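Local coordinates for protein enoyl-CoA hydratase/isomerase (Mycobacterium abscessus, PDB 3QXZ) that probably catalyses the hydration or double-bond isomerisation of enoyl-CoA thioesters, as a member of the crotonase-like enoyl-CoA hydratase/isomerase family, at residues Leu20-Pro25 / Ile55-Ala60; Ile102-Gly107 / Lys188-Ala193. All blocks are in the same frame, centred on the assembly; numbering follows the deposited sequence.

How the contacts relate
Contact 1 pairs two neighbouring parallel strands of the central sheet, and contact 2 lays a helix against the next strand over, so the two illustrate how a crotonase-type core is built in layers. Their centres lie 10 Å apart, and they touch directly. Leu57 O is 2.8 Å from Ala104 N, a probable hydrogen bond that carries the sheet from strand 54-59 into strand 101-105. Thr58 OG1 hydrogen-bonds to Ala104 O, also at 2.8 Å, while Val56 CG1 packs on Leu190 CD1 of the helix. A bound potassium ion lies about 6 Å from the side chain of Ile55, at a site formed by Leu46, Asp47, Asp49, Val52 and Thr99; the side chain of Ile102 is about 13 Å from a potassium ion.

Contact 1 (Leu20-Pro25 / Ile55-Ala60); sequences LTLHGP and IVLTGA
Leu20 and Leu57 meet on one face of two parallel strands, joined in register by four backbone hydrogen bonds. Leu20 N reaches Val56 O at 2.8 Å. Thr58 N to Leu20 O, Leu22 N to Thr58 O and Ala60 N to Leu22 O follow at 2.9 Å, the last nearly straight, with 170° at the hydrogen. Helix 33-48 links the strands in a beta-alpha-beta unit, and its Leu39, Leu46 and Tyr43 pack on Leu20, Ile55 and Leu57. Followed outward, Leu20 shows how such a face is filled: CB rests 3.9 Å from Leu57 CD1, and with CG anti to the carbonyl carbon (chi1 -65°) the branch carries CD1 to Ile55 CG2, 4.0 Å away. Leu22 slants across Leu57, its CD2 lying 4.1 Å from Leu57 CD1. Thr21 and Thr58 project together from the other face, side by side, with Thr21 OG1 3.6 Å from Thr58 CG2. At the strand ends, Asn29 accepts from Gly24 N through OD1 and donates to Ala60 O through ND2. Between the two strands every hydrogen bond is backbone to backbone, and the side chains on the faces add apolar contacts; the hydroxyl of Thr58 (chi1 -157°) turns instead to Ala104 O of the next strand.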
ATOM      1  N   LEU A  20      13.652   0.111  24.954  1.00 12.79           N
ATOM      2  CA  LEU A  20      12.901   1.159  25.620  1.00 13.11           C
ATOM      3  C   LEU A  20      11.563   0.616  26.072  1.00 13.41           C
ATOM      4  O   LEU A  20      10.813   0.040  25.256  1.00 13.75           O
ATOM      5  CB  LEU A  20      12.681   2.335  24.677  1.00 12.66           C
ATOM      6  CG  LEU A  20      13.926   3.098  24.234  1.00 12.75           C
ATOM      7  CD1 LEU A  20      13.553   4.097  23.180  1.00 13.51           C
ATOM      8  CD2 LEU A  20      14.576   3.813  25.438  1.00 13.92           C
ATOM      9  N   THR A  21      11.247   0.799  27.362  1.00 13.67           N
ATOM     10  CA  THR A  21       9.998   0.304  27.915  1.00 13.84           C
ATOM     11  C   THR A  21       9.147   1.442  28.449  1.00 14.48           C
ATOM     12  O   THR A  21       9.620   2.245  29.269  1.00 14.91           O
ATOM     13  CB  THR A  21      10.257  -0.722  29.047  1.00 14.41           C
ATOM     14  OG1 THR A  21      11.095  -1.770  28.552  1.00 15.08           O
ATOM     15  CG2 THR A  21       8.938  -1.325  29.527  1.00 15.88           C
ATOM     16  N   LEU A  22       7.903   1.502  27.980  1.00 14.01           N
ATOM     17  CA  LEU A  22       6.914   2.462  28.467  1.00 14.61           C
ATOM     18  C   LEU A  22       6.342   1.859  29.741  1.00 15.53           C
ATOM     19  O   LEU A  22       5.694   0.821  29.701  1.00 14.97           O
ATOM     20  CB  LEU A  22       5.812   2.689  27.421  1.00 14.20           C
ATOM     21  CG  LEU A  22       6.285   3.059  26.012  1.00 14.01           C
ATOM     22  CD1 LEU A  22       5.096   3.083  25.056  1.00 14.99           C
ATOM     23  CD2 LEU A  22       7.011   4.383  25.985  1.00 15.51           C
ATOM     24  N   HIS A  23       6.603   2.511  30.870  1.00 16.49           N
ATOM     25  CA  HIS A  23       6.336   1.914  32.181  1.00 18.89           C
ATOM     26  C   HIS A  23       5.402   2.768  33.035  1.00 19.31           C
ATOM     27  O   HIS A  23       5.839   3.710  33.701  1.00 19.30           O
ATOM     28  CB  HIS A  23       7.659   1.651  32.912  1.00 19.32           C
ATOM     29  CG  HIS A  23       7.492   1.028  34.264  1.00 22.57           C
ATOM     30  ND1 HIS A  23       7.506  -0.337  34.459  1.00 25.28           N
ATOM     31  CD2 HIS A  23       7.323   1.582  35.489  1.00 25.02           C
ATOM     32  CE1 HIS A  23       7.341  -0.596  35.745  1.00 24.85           C
ATOM     33  NE2 HIS A  23       7.230   0.550  36.392  1.00 25.63           N
ATOM     34  N   GLY A  24       4.112   2.440  33.000  1.00 19.36           N
ATOM     35  CA  GLY A  24       3.093   3.110  33.812  1.00 21.19           C
ATOM     36  C   GLY A  24       2.030   2.121  34.251  1.00 22.51           C
ATOM     37  O   GLY A  24       0.907   2.157  33.749  1.00 21.43           O
ATOM     38  N   PRO A  25       2.374   1.237  35.215  1.00 24.51           N
ATOM     39  CA  PRO A  25       1.479   0.152  35.648  1.00 25.42           C
ATOM     40  C   PRO A  25       0.074   0.611  36.050  1.00 25.70           C
ATOM     41  O   PRO A  25      -0.902  -0.050  35.695  1.00 27.14           O
ATOM     42  CB  PRO A  25       2.227  -0.464  36.837  1.00 26.16           C
ATOM     43  CG  PRO A  25       3.667  -0.223  36.512  1.00 26.58           C
ATOM     44  CD  PRO A  25       3.682   1.160  35.896  1.00 25.22           C
ATOM     45  N   ILE A  55      16.827  -0.514  17.965  1.00  9.74           N
ATOM     46  CA  ILE A  55      16.023  -0.089  19.099  1.00  9.45           C
ATOM     47  C   ILE A  55      14.728  -0.890  19.112  1.00  9.34           C
ATOM     48  O   ILE A  55      14.039  -0.981  18.087  1.00  9.76           O
ATOM     49  CB  ILE A  55      15.699   1.414  19.011  1.00  9.89           C
ATOM     50  CG1 ILE A  55      16.984   2.248  19.010  1.00 10.73           C
ATOM     51  CG2 ILE A  55      14.747   1.839  20.141  1.00 11.74           C
ATOM     52  CD1 ILE A  55      16.837   3.654  18.398  1.00 13.48           C
ATOM     53  N   VAL A  56      14.400  -1.470  20.262  1.00 10.44           N
ATOM     54  CA  VAL A  56      13.110  -2.150  20.462  1.00 10.92           C
ATOM     55  C   VAL A  56      12.284  -1.335  21.437  1.00 11.39           C
ATOM     56  O   VAL A  56      12.764  -1.030  22.528  1.00 12.19           O
ATOM     57  CB  VAL A  56      13.306  -3.599  20.977  1.00 11.02           C
ATOM     58  CG1 VAL A  56      11.957  -4.280  21.272  1.00 12.17           C
ATOM     59  CG2 VAL A  56      14.101  -4.418  19.959  1.00 11.11           C
ATOM     60  N   LEU A  57      11.070  -0.963  21.032  1.00 10.28           N
ATOM     61  CA  LEU A  57      10.113  -0.250  21.878  1.00 10.77           C
ATOM     62  C   LEU A  57       9.024  -1.200  22.365  1.00 11.12           C
ATOM     63  O   LEU A  57       8.406  -1.922  21.566  1.00 10.51           O
ATOM     64  CB  LEU A  57       9.495   0.912  21.094  1.00 10.71           C
ATOM     65  CG  LEU A  57       8.494   1.780  21.865  1.00 10.33           C
ATOM     66  CD1 LEU A  57       9.120   2.496  23.062  1.00 12.32           C
ATOM     67  CD2 LEU A  57       7.890   2.787  20.879  1.00 12.05           C
ATOM     68  N   THR A  58       8.783  -1.214  23.679  1.00 10.91           N
ATOM     69  CA  THR A  58       7.819  -2.139  24.267  1.00 11.43           C
ATOM     70  C   THR A  58       7.152  -1.508  25.489  1.00 11.93           C
ATOM     71  O   THR A  58       7.554  -0.421  25.903  1.00 11.97           O
ATOM     72  CB  THR A  58       8.496  -3.497  24.574  1.00 11.81           C
ATOM     73  OG1 THR A  58       7.512  -4.526  24.636  1.00 11.87           O
ATOM     74  CG2 THR A  58       9.335  -3.452  25.853  1.00 12.94           C
ATOM     75  N   GLY A  59       6.114  -2.156  26.018  1.00 12.26           N
ATOM     76  CA  GLY A  59       5.434  -1.662  27.226  1.00 12.94           C
ATOM     77  C   GLY A  59       5.510  -2.618  28.397  1.00 14.07           C
ATOM     78  O   GLY A  59       5.634  -3.829  28.230  1.00 14.11           O
ATOM     79  N   ALA A  60       5.412  -2.064  29.604  1.00 15.15           N
ATOM     80  CA  ALA A  60       5.312  -2.906  30.802  1.00 16.76           C
ATOM     81  C   ALA A  60       4.012  -3.708  30.718  1.00 17.29           C
ATOM     82  O   ALA A  60       2.948  -3.127  30.553  1.00 17.48           O
ATOM     83  CB  ALA A  60       5.321  -2.043  32.056  1.00 17.90           C
TER

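Contact 2 (Ile102-Gly107 / Lys188-Ala193); sequences IAAVNG and KVLGAA
Ala104 and Ala193 bring strand 102-105 and helix 188-193 together at their closest side-chain approach, the two CB atoms 3.6 Å apart. Both are alanines, consistent with the close approach of the elements, whose segment axes come within 7.5 Å and run nearly antiparallel at 163°. Around the alanine pair the packing is dense: Ile102 CG2 lies 3.9 Å from Ala193 CB, and Val189 CG1 comes over the peptide between Ala104 and Val105, 3.7 Å from Val105 N. That methyl stands anti to its backbone N (chi1 170°), which sends it to the strand backbone. No hydrogen bond crosses between the segments, so the contact rests on apolar packing. The looser margin lies at Leu190, a partly exposed residue that reaches Ala104 CB through CD1 alone, at 4.0 Å. Past the strand end, Asn106 is buried, and its amide is held on both sides: OD1 accepts from Gly59 N and ND2 donates to Ala63 O. Helix 186-203 thus lies across several strands at once: Leu190 also touches Val56 and Thr58 of strand 54-59, whereas Val189 and Ala192 rest on Ile124 of strand 122-126.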
ATOM      1  N   ILE A 102      12.043  -1.559  16.098  1.00  7.95           N
ATOM      2  CA  ILE A 102      11.014  -2.579  16.141  1.00  8.74           C
ATOM      3  C   ILE A 102      10.101  -2.314  17.335  1.00  8.83           C
ATOM      4  O   ILE A 102      10.586  -2.147  18.460  1.00 10.17           O
ATOM      5  CB  ILE A 102      11.644  -3.980  16.318  1.00  9.48           C
ATOM      6  CG1 ILE A 102      12.617  -4.303  15.173  1.00  9.82           C
ATOM      7  CG2 ILE A 102      10.542  -5.066  16.443  1.00 10.54           C
ATOM      8  CD1 ILE A 102      13.492  -5.566  15.428  1.00 10.35           C
ATOM      9  N   ALA A 103       8.793  -2.239  17.093  1.00  9.00           N
ATOM     10  CA  ALA A 103       7.809  -2.100  18.169  1.00  8.87           C
ATOM     11  C   ALA A 103       7.299  -3.474  18.551  1.00  8.82           C
ATOM     12  O   ALA A 103       6.644  -4.179  17.737  1.00  9.47           O
ATOM     13  CB  ALA A 103       6.678  -1.167  17.750  1.00  8.92           C
ATOM     14  N   ALA A 104       7.656  -3.877  19.768  1.00  9.41           N
ATOM     15  CA  ALA A 104       7.170  -5.117  20.367  1.00  9.89           C
ATOM     16  C   ALA A 104       5.899  -4.758  21.126  1.00  9.81           C
ATOM     17  O   ALA A 104       5.932  -4.375  22.306  1.00 10.46           O
ATOM     18  CB  ALA A 104       8.249  -5.716  21.297  1.00 11.58           C
ATOM     19  N   VAL A 105       4.787  -4.796  20.387  1.00  9.92           N
ATOM     20  CA  VAL A 105       3.490  -4.345  20.893  1.00 10.30           C
ATOM     21  C   VAL A 105       2.870  -5.508  21.669  1.00 10.95           C
ATOM     22  O   VAL A 105       2.125  -6.334  21.139  1.00 10.16           O
ATOM     23  CB  VAL A 105       2.589  -3.810  19.760  1.00  9.24           C
ATOM     24  CG1 VAL A 105       1.318  -3.247  20.323  1.00  9.85           C
ATOM     25  CG2 VAL A 105       3.327  -2.712  18.962  1.00 10.10           C
ATOM     26  N   ASN A 106       3.258  -5.576  22.939  1.00 10.97           N
ATOM     27  CA  ASN A 106       2.982  -6.724  23.808  1.00 11.76           C
ATOM     28  C   ASN A 106       1.568  -6.778  24.363  1.00 12.76           C
ATOM     29  O   ASN A 106       1.219  -7.712  25.078  1.00 13.01           O
ATOM     30  CB  ASN A 106       3.972  -6.722  24.976  1.00 12.28           C
ATOM     31  CG  ASN A 106       3.937  -5.428  25.731  1.00 12.98           C
ATOM     32  OD1 ASN A 106       4.348  -4.394  25.208  1.00 12.82           O
ATOM     33  ND2 ASN A 106       3.380  -5.445  26.966  1.00 13.34           N
ATOM     34  N   GLY A 107       0.765  -5.761  24.070  1.00 12.02           N
ATOM     35  CA  GLY A 107      -0.610  -5.696  24.550  1.00 12.31           C
ATOM     36  C   GLY A 107      -1.259  -4.421  24.055  1.00 12.19           C
ATOM     37  O   GLY A 107      -0.799  -3.832  23.067  1.00 11.85           O
ATOM     38  N   LYS A 188       5.056 -13.956  24.069  1.00 16.66           N
ATOM     39  CA  LYS A 188       6.056 -14.326  23.074  1.00 16.19           C
ATOM     40  C   LYS A 188       6.520 -13.107  22.247  1.00 14.78           C
ATOM     41  O   LYS A 188       7.528 -13.170  21.550  1.00 14.98           O
ATOM     42  CB  LYS A 188       5.489 -15.396  22.127  1.00 16.48           C
ATOM     43  CG  LYS A 188       5.127 -16.746  22.801  1.00 19.48           C
ATOM     44  CD  LYS A 188       6.375 -17.454  23.328  1.00 25.73           C
ATOM     45  CE  LYS A 188       6.036 -18.755  24.055  1.00 28.96           C
ATOM     46  NZ  LYS A 188       7.267 -19.351  24.657  1.00 31.36           N
ATOM     47  N   VAL A 189       5.804 -11.996  22.351  1.00 13.53           N
ATOM     48  CA  VAL A 189       6.059 -10.835  21.468  1.00 12.05           C
ATOM     49  C   VAL A 189       7.448 -10.210  21.658  1.00 12.12           C
ATOM     50  O   VAL A 189       8.191 -10.029  20.672  1.00 12.26           O
ATOM     51  CB  VAL A 189       4.963  -9.764  21.660  1.00 11.23           C
ATOM     52  CG1 VAL A 189       5.340  -8.459  20.948  1.00 11.12           C
ATOM     53  CG2 VAL A 189       3.611 -10.269  21.121  1.00 12.62           C
ATOM     54  N   LEU A 190       7.814  -9.889  22.897  1.00 13.14           N
ATOM     55  CA  LEU A 190       9.093  -9.245  23.139  1.00 13.10           C
ATOM     56  C   LEU A 190      10.260 -10.142  22.743  1.00 13.33           C
ATOM     57  O   LEU A 190      11.212  -9.687  22.114  1.00 13.04           O
ATOM     58  CB  LEU A 190       9.216  -8.774  24.596  1.00 13.43           C
ATOM     59  CG  LEU A 190      10.522  -8.051  24.967  1.00 14.54           C
ATOM     60  CD1 LEU A 190      10.852  -6.845  24.052  1.00 14.35           C
ATOM     61  CD2 LEU A 190      10.475  -7.635  26.455  1.00 14.62           C
ATOM     62  N   GLY A 191      10.190 -11.429  23.096  1.00 13.94           N
ATOM     63  CA  GLY A 191      11.239 -12.373  22.726  1.00 14.01           C
ATOM     64  C   GLY A 191      11.428 -12.468  21.221  1.00 13.25           C
ATOM     65  O   GLY A 191      12.557 -12.555  20.741  1.00 13.76           O
ATOM     66  N   ALA A 192      10.327 -12.454  20.464  1.00 12.77           N
ATOM     67  CA  ALA A 192      10.442 -12.493  19.005  1.00 12.77           C
ATOM     68  C   ALA A 192      11.099 -11.216  18.475  1.00 11.66           C
ATOM     69  O   ALA A 192      11.943 -11.267  17.581  1.00 11.80           O
ATOM     70  CB  ALA A 192       9.075 -12.699  18.349  1.00 12.83           C
ATOM     71  N   ALA A 193      10.720 -10.071  19.032  1.00 11.80           N
ATOM     72  CA  ALA A 193      11.318  -8.802  18.629  1.00 11.58           C
ATOM     73  C   ALA A 193      12.831  -8.784  18.921  1.00 11.65           C
ATOM     74  O   ALA A 193      13.637  -8.331  18.096  1.00 11.19           O
ATOM     75  CB  ALA A 193      10.609  -7.640  19.311  1.00 12.18           C
TER